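Local structure of GH5 (Bacteroidetes bacterium AC2a, 4YHE) at residues 53-58 against 363-368; 240-245 against 271-276; 290-295 against 325-330. The protein is a glycoside hydrolase family 5 cellulase that probably cleaves beta-glucosidic bonds in cellulose-like polysaccharides. All blocks are in the same frame, centred on the assembly; numbering follows the deposited sequence.

All three contacts belong to one (beta/alpha)8 barrel. Contact 3 pairs two adjacent barrel strands and is the most central; contacts 1 and 2 dock helices on the barrel from different sides, their centres 19 Å apart and their nearest atoms about 10 Å apart. The centre of contact 3 lies 11 Å from that of contact 1 and 12 Å from that of contact 2. Trp368 NE1 of contact 1 reaches Ile326 O of contact 3 at 2.9 Å. Between contacts 2 and 3, Tyr243 OH meets Glu295 OE1 at 2.6 Å. Glu295 lies near the C-terminal end of strand 291-296, where family 5 enzymes generally carry their nucleophile, so contacts 2 and 3 probably border the active site.

Contact 1. Residues 53-58 against 363-368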
# COMPACT_ATOMS: atom_id res chain seq x y z
N ALA A 53 13.34 5.16 -13.55
CA ALA A 53 12.08 5.02 -14.25
C ALA A 53 11.13 6.17 -13.98
O ALA A 53 10.14 6.32 -14.70
CB ALA A 53 11.40 3.72 -13.85
N GLY A 54 11.38 6.91 -12.90
CA GLY A 54 10.53 8.01 -12.45
C GLY A 54 9.64 7.80 -11.23
O GLY A 54 8.83 8.66 -10.90
N PHE A 55 9.77 6.66 -10.54
CA PHE A 55 9.10 6.49 -9.31
C PHE A 55 9.68 7.45 -8.28
O PHE A 55 10.90 7.61 -8.18
CB PHE A 55 9.26 5.03 -8.82
CG PHE A 55 8.52 4.04 -9.66
CD1 PHE A 55 7.12 3.98 -9.61
CD2 PHE A 55 9.18 3.14 -10.45
CE1 PHE A 55 6.42 3.05 -10.36
CE2 PHE A 55 8.48 2.21 -11.22
CZ PHE A 55 7.10 2.17 -11.17
N ARG A 56 8.82 8.10 -7.50
CA ARG A 56 9.26 8.97 -6.42
C ARG A 56 9.31 8.33 -5.07
O ARG A 56 9.86 8.88 -4.11
CB ARG A 56 8.35 10.20 -6.36
CG ARG A 56 8.47 11.13 -7.58
CD ARG A 56 7.45 12.25 -7.48
NE ARG A 56 7.42 13.16 -8.64
CZ ARG A 56 7.96 14.39 -8.65
NH1 ARG A 56 8.60 14.88 -7.59
NH2 ARG A 56 7.88 15.13 -9.75
N SER A 57 8.67 7.17 -4.93
CA SER A 57 8.59 6.54 -3.64
C SER A 57 8.69 5.03 -3.79
O SER A 57 8.49 4.46 -4.87
CB SER A 57 7.25 6.88 -2.99
OG SER A 57 6.16 6.72 -3.90
N VAL A 58 8.91 4.37 -2.66
CA VAL A 58 8.97 2.93 -2.66
C VAL A 58 8.40 2.45 -1.34
O VAL A 58 8.71 2.99 -0.28
CB VAL A 58 10.40 2.38 -2.91
CG1 VAL A 58 11.40 2.91 -1.87
CG2 VAL A 58 10.41 0.85 -2.87
N ALA A 363 2.97 4.31 -18.52
CA ALA A 363 1.56 4.69 -18.47
C ALA A 363 1.20 5.34 -17.13
O ALA A 363 0.62 6.45 -17.08
CB ALA A 363 0.67 3.53 -18.78
N MET A 364 1.58 4.69 -16.02
CA MET A 364 1.20 5.18 -14.73
C MET A 364 1.95 6.46 -14.33
O MET A 364 1.32 7.47 -13.96
CB MET A 364 1.31 4.03 -13.68
CG MET A 364 2.66 3.37 -13.54
SD MET A 364 2.59 1.97 -12.35
CE MET A 364 1.59 0.80 -13.18
N ILE A 365 3.28 6.46 -14.46
CA ILE A 365 4.07 7.57 -13.99
C ILE A 365 3.77 8.78 -14.89
O ILE A 365 3.50 9.83 -14.39
CB ILE A 365 5.56 7.25 -14.01
CG1 ILE A 365 5.86 6.17 -12.97
CG2 ILE A 365 6.43 8.47 -13.76
CD1 ILE A 365 7.27 5.64 -13.06
N ASP A 366 3.80 8.60 -16.19
CA ASP A 366 3.72 9.78 -17.09
C ASP A 366 2.32 10.42 -17.04
O ASP A 366 2.19 11.64 -17.19
CB ASP A 366 4.08 9.40 -18.49
CG ASP A 366 5.53 9.01 -18.63
OD1 ASP A 366 6.32 9.31 -17.74
OD2 ASP A 366 5.88 8.43 -19.65
N SER A 367 1.28 9.63 -16.76
CA SER A 367 -0.05 10.19 -16.63
C SER A 367 -0.18 11.03 -15.35
O SER A 367 -0.68 12.16 -15.40
CB SER A 367 -1.11 9.11 -16.72
OG SER A 367 -2.40 9.68 -16.83
N TRP A 368 0.26 10.49 -14.21
CA TRP A 368 0.28 11.21 -12.95
C TRP A 368 1.10 12.49 -13.06
O TRP A 368 0.66 13.51 -12.57
CB TRP A 368 0.83 10.35 -11.80
CG TRP A 368 0.49 10.84 -10.48
CD1 TRP A 368 -0.57 10.44 -9.68
CD2 TRP A 368 1.20 11.84 -9.71
NE1 TRP A 368 -0.57 11.15 -8.52
CE2 TRP A 368 0.51 12.00 -8.50
CE3 TRP A 368 2.34 12.60 -9.94
CZ2 TRP A 368 0.92 12.91 -7.51
CZ3 TRP A 368 2.74 13.50 -8.97
CH2 TRP A 368 2.04 13.65 -7.78
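One face of the Phe55 ring is covered by a methyl group, CD1 of Ile365, and its edge meets the sulfur of Met364. The methyl stands 3.7 Å from the ring centroid and only 6° off the normal, a CH-pi contact centred on the ring, while Met364 SD lies near the ring plane, 4.4 Å from Phe55 CE1. The setting is a (beta/alpha)8 barrel: residues 54-56 lead from helix 44-53 into strand 57-60. Residues 363-368 belong to helix 357-369, which follows the last barrel strand.

The turn itself is a Schellman motif. Gly54 leaves helical geometry with positive phi, a backbone shape that suits glycine. Ile365 fills this corner with both of its branches. CG1 lies beside the backbone N (chi1 -68°) and carries CD1 forward, across the Phe55 side chain at about a right angle, until it also comes within 3.7 Å of Gly54 C. The other branch, CG2, rests 3.7 Å from Gly54 O. No hydrogen bond joins the two segments; the contact is made by aliphatic groups against the ring and the turn's backbone.

Further partners tie the same corner down. Phe55 also meets the ring of Trp18, with the planes at about 55°, and Ile16 of strand 16-20 packs against both Phe55 and Ile365. Arg56 NE forms a salt bridge with Glu369 OE2, just past 363-368. Ala53 O accepts a hydrogen bond from Arg362 NH1 and has the Ile365 CD1 methyl beside it at 3.4 Å.

Contact 2. Residues 240-245 against 271-276; sequences VHSYDP and EAYVGM
A backbone oxygen meets the rim of an aromatic ring here: Asp244 O lies in the plane of Tyr273, 3.5 Å from its CE2, and the peptide bond that follows this carbonyl, to Pro245, is cis. Strand 236-242 of the (beta/alpha)8 barrel finishes in an ST turn at this point, and helix 270-285, the one leading on to the next barrel strand, packs against it.

In the turn, Ser242 OG accepts from Asp244 N at 3.2 Å with an N-H...O angle of 149°. The same hydroxyl donates to Asp244 OD2 at 2.6 Å, approaching from 52° out of the carboxylate plane. Two bonds therefore fix its rotation, with OG trans to the Ser242 backbone N (chi1 -179°).

From the helix, Tyr273 reaches in until its OH is 3.6 Å from Ser242 CB. Besides Asp244 O at its edge, the ring has the methyl of Met276 over one face, displaced toward the rim. Met276 bends at chi2 and chi3, bringing that methyl, CE, to 3.7 Å from Ser242 OG and near Asp244 OD2. Asp244 O also accepts a hydrogen bond from Tyr313 OH, of helix 304-323. The phenol end of Tyr273 is linked to the strand by a water, which lies 2.8 Å from Tyr273 OH and donates to Ser242 O at 2.7 Å.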
# COMPACT_ATOMS: atom_id res chain seq x y z
N VAL A 240 -4.71 3.69 1.73
CA VAL A 240 -5.74 2.83 1.16
C VAL A 240 -5.15 1.93 0.07
O VAL A 240 -4.05 2.20 -0.46
CB VAL A 240 -6.92 3.67 0.58
CG1 VAL A 240 -7.76 4.30 1.68
CG2 VAL A 240 -6.43 4.77 -0.33
N HIS A 241 -5.88 0.87 -0.28
CA HIS A 241 -5.49 0.01 -1.39
C HIS A 241 -6.62 -0.06 -2.39
O HIS A 241 -7.80 -0.05 -2.01
CB HIS A 241 -5.14 -1.42 -0.95
CG HIS A 241 -3.96 -1.52 -0.04
ND1 HIS A 241 -3.58 -2.71 0.53
CD2 HIS A 241 -3.13 -0.58 0.44
CE1 HIS A 241 -2.53 -2.50 1.31
NE2 HIS A 241 -2.23 -1.21 1.27
N SER A 242 -6.28 -0.12 -3.67
CA SER A 242 -7.28 -0.46 -4.70
C SER A 242 -6.80 -1.33 -5.84
O SER A 242 -5.86 -0.99 -6.58
CB SER A 242 -7.95 0.80 -5.28
OG SER A 242 -8.92 0.43 -6.25
N TYR A 243 -7.49 -2.46 -5.98
CA TYR A 243 -7.42 -3.33 -7.16
C TYR A 243 -8.81 -3.39 -7.86
O TYR A 243 -9.24 -4.42 -8.39
CB TYR A 243 -6.93 -4.70 -6.77
CG TYR A 243 -5.59 -4.71 -6.09
CD1 TYR A 243 -4.43 -4.81 -6.84
CD2 TYR A 243 -5.48 -4.60 -4.70
CE1 TYR A 243 -3.17 -4.83 -6.23
CE2 TYR A 243 -4.23 -4.62 -4.09
CZ TYR A 243 -3.09 -4.71 -4.86
OH TYR A 243 -1.86 -4.77 -4.29
N ASP A 244 -9.47 -2.24 -7.91
CA ASP A 244 -10.86 -2.14 -8.36
C ASP A 244 -10.97 -1.90 -9.87
O ASP A 244 -10.16 -1.12 -10.41
CB ASP A 244 -11.58 -0.99 -7.64
CG ASP A 244 -11.66 -1.17 -6.13
OD1 ASP A 244 -12.03 -2.26 -5.67
OD2 ASP A 244 -11.33 -0.21 -5.38
N PRO A 245 -11.95 -2.54 -10.54
CA PRO A 245 -12.80 -3.59 -9.94
C PRO A 245 -12.07 -4.92 -9.96
O PRO A 245 -11.40 -5.26 -10.92
CB PRO A 245 -14.02 -3.61 -10.86
CG PRO A 245 -13.48 -3.21 -12.20
CD PRO A 245 -12.29 -2.31 -11.96
N GLU A 271 -16.54 5.92 -14.10
CA GLU A 271 -17.33 6.68 -13.14
C GLU A 271 -17.23 6.08 -11.73
O GLU A 271 -17.09 6.80 -10.74
CB GLU A 271 -18.82 6.70 -13.55
CG GLU A 271 -19.12 7.58 -14.75
CD GLU A 271 -20.62 7.69 -15.03
OE1 GLU A 271 -21.38 6.74 -14.68
OE2 GLU A 271 -21.03 8.72 -15.62
N ALA A 272 -17.30 4.77 -11.65
CA ALA A 272 -17.17 4.11 -10.35
C ALA A 272 -15.82 4.43 -9.69
O ALA A 272 -15.76 4.77 -8.52
CB ALA A 272 -17.34 2.63 -10.52
N TYR A 273 -14.74 4.33 -10.45
CA TYR A 273 -13.41 4.50 -9.88
C TYR A 273 -13.23 5.95 -9.43
O TYR A 273 -12.77 6.22 -8.33
CB TYR A 273 -12.32 4.04 -10.86
CG TYR A 273 -10.99 3.72 -10.18
CD1 TYR A 273 -10.20 4.72 -9.66
CD2 TYR A 273 -10.56 2.40 -10.00
CE1 TYR A 273 -8.99 4.44 -9.02
CE2 TYR A 273 -9.37 2.11 -9.37
CZ TYR A 273 -8.58 3.14 -8.87
OH TYR A 273 -7.39 2.86 -8.21
N VAL A 274 -13.65 6.89 -10.27
CA VAL A 274 -13.62 8.29 -9.89
C VAL A 274 -14.46 8.61 -8.67
O VAL A 274 -14.04 9.41 -7.81
CB VAL A 274 -13.96 9.21 -11.10
CG1 VAL A 274 -14.09 10.64 -10.65
CG2 VAL A 274 -12.89 9.06 -12.18
N GLY A 275 -15.61 7.94 -8.55
CA GLY A 275 -16.48 8.15 -7.40
C GLY A 275 -15.73 7.81 -6.12
O GLY A 275 -15.78 8.54 -5.13
N MET A 276 -15.01 6.69 -6.14
CA MET A 276 -14.27 6.23 -4.99
C MET A 276 -13.21 7.25 -4.64
O MET A 276 -13.03 7.62 -3.48
CB MET A 276 -13.66 4.87 -5.27
CG MET A 276 -12.81 4.36 -4.12
SD MET A 276 -11.09 4.85 -4.35
CE MET A 276 -10.68 3.64 -5.63
O HOH W 1 -6.24 0.42 -8.90

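Contact 3. Residues 290-295 against 325-330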
# COMPACT_ATOMS: atom_id res chain seq x y z
N PRO A 290 -3.51 14.18 3.92
CA PRO A 290 -3.10 13.43 2.73
C PRO A 290 -3.60 12.00 2.69
O PRO A 290 -3.83 11.37 3.73
CB PRO A 290 -1.56 13.43 2.78
CG PRO A 290 -1.22 13.96 4.14
CD PRO A 290 -2.42 14.44 4.85
N VAL A 291 -3.74 11.52 1.46
CA VAL A 291 -4.15 10.15 1.17
C VAL A 291 -3.18 9.57 0.16
O VAL A 291 -2.80 10.23 -0.78
CB VAL A 291 -5.56 10.08 0.53
CG1 VAL A 291 -5.97 8.63 0.28
CG2 VAL A 291 -6.57 10.79 1.39
N TYR A 292 -2.78 8.32 0.36
CA TYR A 292 -1.97 7.62 -0.61
C TYR A 292 -2.51 6.21 -0.74
O TYR A 292 -3.00 5.62 0.23
CB TYR A 292 -0.48 7.62 -0.26
CG TYR A 292 -0.10 6.76 0.94
CD1 TYR A 292 -0.24 7.24 2.24
CD2 TYR A 292 0.40 5.47 0.77
CE1 TYR A 292 0.11 6.47 3.34
CE2 TYR A 292 0.75 4.68 1.87
CZ TYR A 292 0.61 5.18 3.14
OH TYR A 292 0.97 4.44 4.21
N PHE A 293 -2.42 5.72 -1.96
CA PHE A 293 -2.61 4.31 -2.26
C PHE A 293 -1.30 3.58 -1.95
O PHE A 293 -0.35 3.62 -2.72
CB PHE A 293 -3.14 4.09 -3.68
CG PHE A 293 -4.60 4.44 -3.83
CD1 PHE A 293 -4.98 5.73 -4.15
CD2 PHE A 293 -5.59 3.48 -3.61
CE1 PHE A 293 -6.32 6.07 -4.27
CE2 PHE A 293 -6.94 3.81 -3.67
CZ PHE A 293 -7.31 5.12 -4.00
N GLY A 294 -1.28 2.88 -0.81
CA GLY A 294 -0.19 1.98 -0.46
C GLY A 294 0.03 0.90 -1.51
O GLY A 294 1.15 0.45 -1.72
N GLU A 295 -1.07 0.47 -2.12
CA GLU A 295 -1.07 -0.49 -3.21
C GLU A 295 -2.14 -0.17 -4.20
O GLU A 295 -3.28 0.12 -3.82
CB GLU A 295 -1.36 -1.91 -2.70
CG GLU A 295 -0.35 -2.41 -1.72
CD GLU A 295 -0.70 -3.79 -1.12
OE1 GLU A 295 -1.48 -4.53 -1.74
OE2 GLU A 295 -0.16 -4.08 -0.06
N ARG A 325 -4.80 15.18 -5.86
CA ARG A 325 -3.64 15.30 -4.97
C ARG A 325 -3.32 14.03 -4.16
O ARG A 325 -2.81 14.09 -3.04
CB ARG A 325 -3.81 16.52 -4.04
CG ARG A 325 -4.05 17.77 -4.89
CD ARG A 325 -4.12 19.05 -4.09
NE ARG A 325 -4.46 20.10 -5.05
CZ ARG A 325 -4.12 21.38 -4.97
NH1 ARG A 325 -3.42 21.84 -3.94
NH2 ARG A 325 -4.49 22.20 -5.95
N ILE A 326 -3.63 12.91 -4.78
CA ILE A 326 -3.42 11.58 -4.20
C ILE A 326 -2.23 10.90 -4.92
O ILE A 326 -2.16 10.86 -6.14
CB ILE A 326 -4.68 10.75 -4.36
CG1 ILE A 326 -5.80 11.36 -3.50
CG2 ILE A 326 -4.45 9.30 -3.90
CD1 ILE A 326 -7.14 10.71 -3.76
N SER A 327 -1.31 10.40 -4.11
CA SER A 327 -0.20 9.58 -4.57
C SER A 327 -0.56 8.09 -4.49
O SER A 327 -1.52 7.69 -3.78
CB SER A 327 1.02 9.86 -3.70
OG SER A 327 0.76 9.66 -2.31
N ALA A 328 0.24 7.28 -5.17
CA ALA A 328 -0.07 5.84 -5.30
C ALA A 328 1.15 4.98 -5.60
O ALA A 328 1.98 5.33 -6.45
CB ALA A 328 -1.14 5.64 -6.35
N LEU A 329 1.22 3.82 -4.95
CA LEU A 329 2.33 2.92 -5.15
C LEU A 329 1.86 1.61 -5.79
O LEU A 329 1.00 0.89 -5.24
CB LEU A 329 3.11 2.71 -3.84
CG LEU A 329 3.75 4.00 -3.31
CD1 LEU A 329 2.86 4.76 -2.33
CD2 LEU A 329 5.08 3.67 -2.67
N TYR A 330 2.41 1.33 -6.96
CA TYR A 330 2.09 0.17 -7.75
C TYR A 330 2.54 -1.13 -7.03
O TYR A 330 3.64 -1.19 -6.48
CB TYR A 330 2.70 0.28 -9.15
CG TYR A 330 2.48 -0.99 -9.94
CD1 TYR A 330 1.23 -1.30 -10.46
CD2 TYR A 330 3.48 -1.88 -10.10
CE1 TYR A 330 0.98 -2.46 -11.14
CE2 TYR A 330 3.24 -3.07 -10.78
CZ TYR A 330 2.00 -3.36 -11.29
OH TYR A 330 1.78 -4.54 -11.97
O HOH W 2 -1.89 13.29 -0.63
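Phe293 lays the edge of its ring against the gamma methyl of Ile326, with CD1 3.6 Å from Ile326 CG2, and its CB packs on Ala328 CB at 3.7 Å. These groups share the outer, helix-facing side of two parallel neighbours in the (beta/alpha)8 barrel, strands 291-296 and 327-332. The short segments run at 18° to one another, and Phe293 makes both backbone bonds between them. Its N donates to Ser327 O at 2.8 Å, with 165° at the hydrogen. Its O accepts from Leu329 N at 2.7 Å.

One step earlier the backbone bond is missing: Val291 O is 3.7 Å from Ser327 N, a buried nitrogen with no hydrogen-bond partner in the model. A water bridges Val291 O and Arg325 O, donating to both, at 2.7 Å to the latter.

On the inner side, Tyr292 CB presses on Ser327 OG at 3.1 Å. That hydroxyl, bonded to Gly11 O, sits between its own backbone N and carbonyl carbon (chi1 56°). The Tyr292 ring, its OH hydrogen-bonded to Glu160 OE1, passes Leu329 at a slant, CD2 lying 4.0 Å from Leu329 CD1. After the chain turns at Gly294 and Glu295, Glu295 OE2 forms a salt bridge with Arg59 NH1, on the carboxylate that also takes the Tyr243 bond, consistent with a place in the active site.

The unit is a beta-alpha-beta crossover made through helix 304-323, whose Met321 packs on Phe293 and Ala328, while helix 270-285 adds Met276, Leu277 and Leu280 against Phe293 and strand 236-242 bonds to the other edge of 291-296.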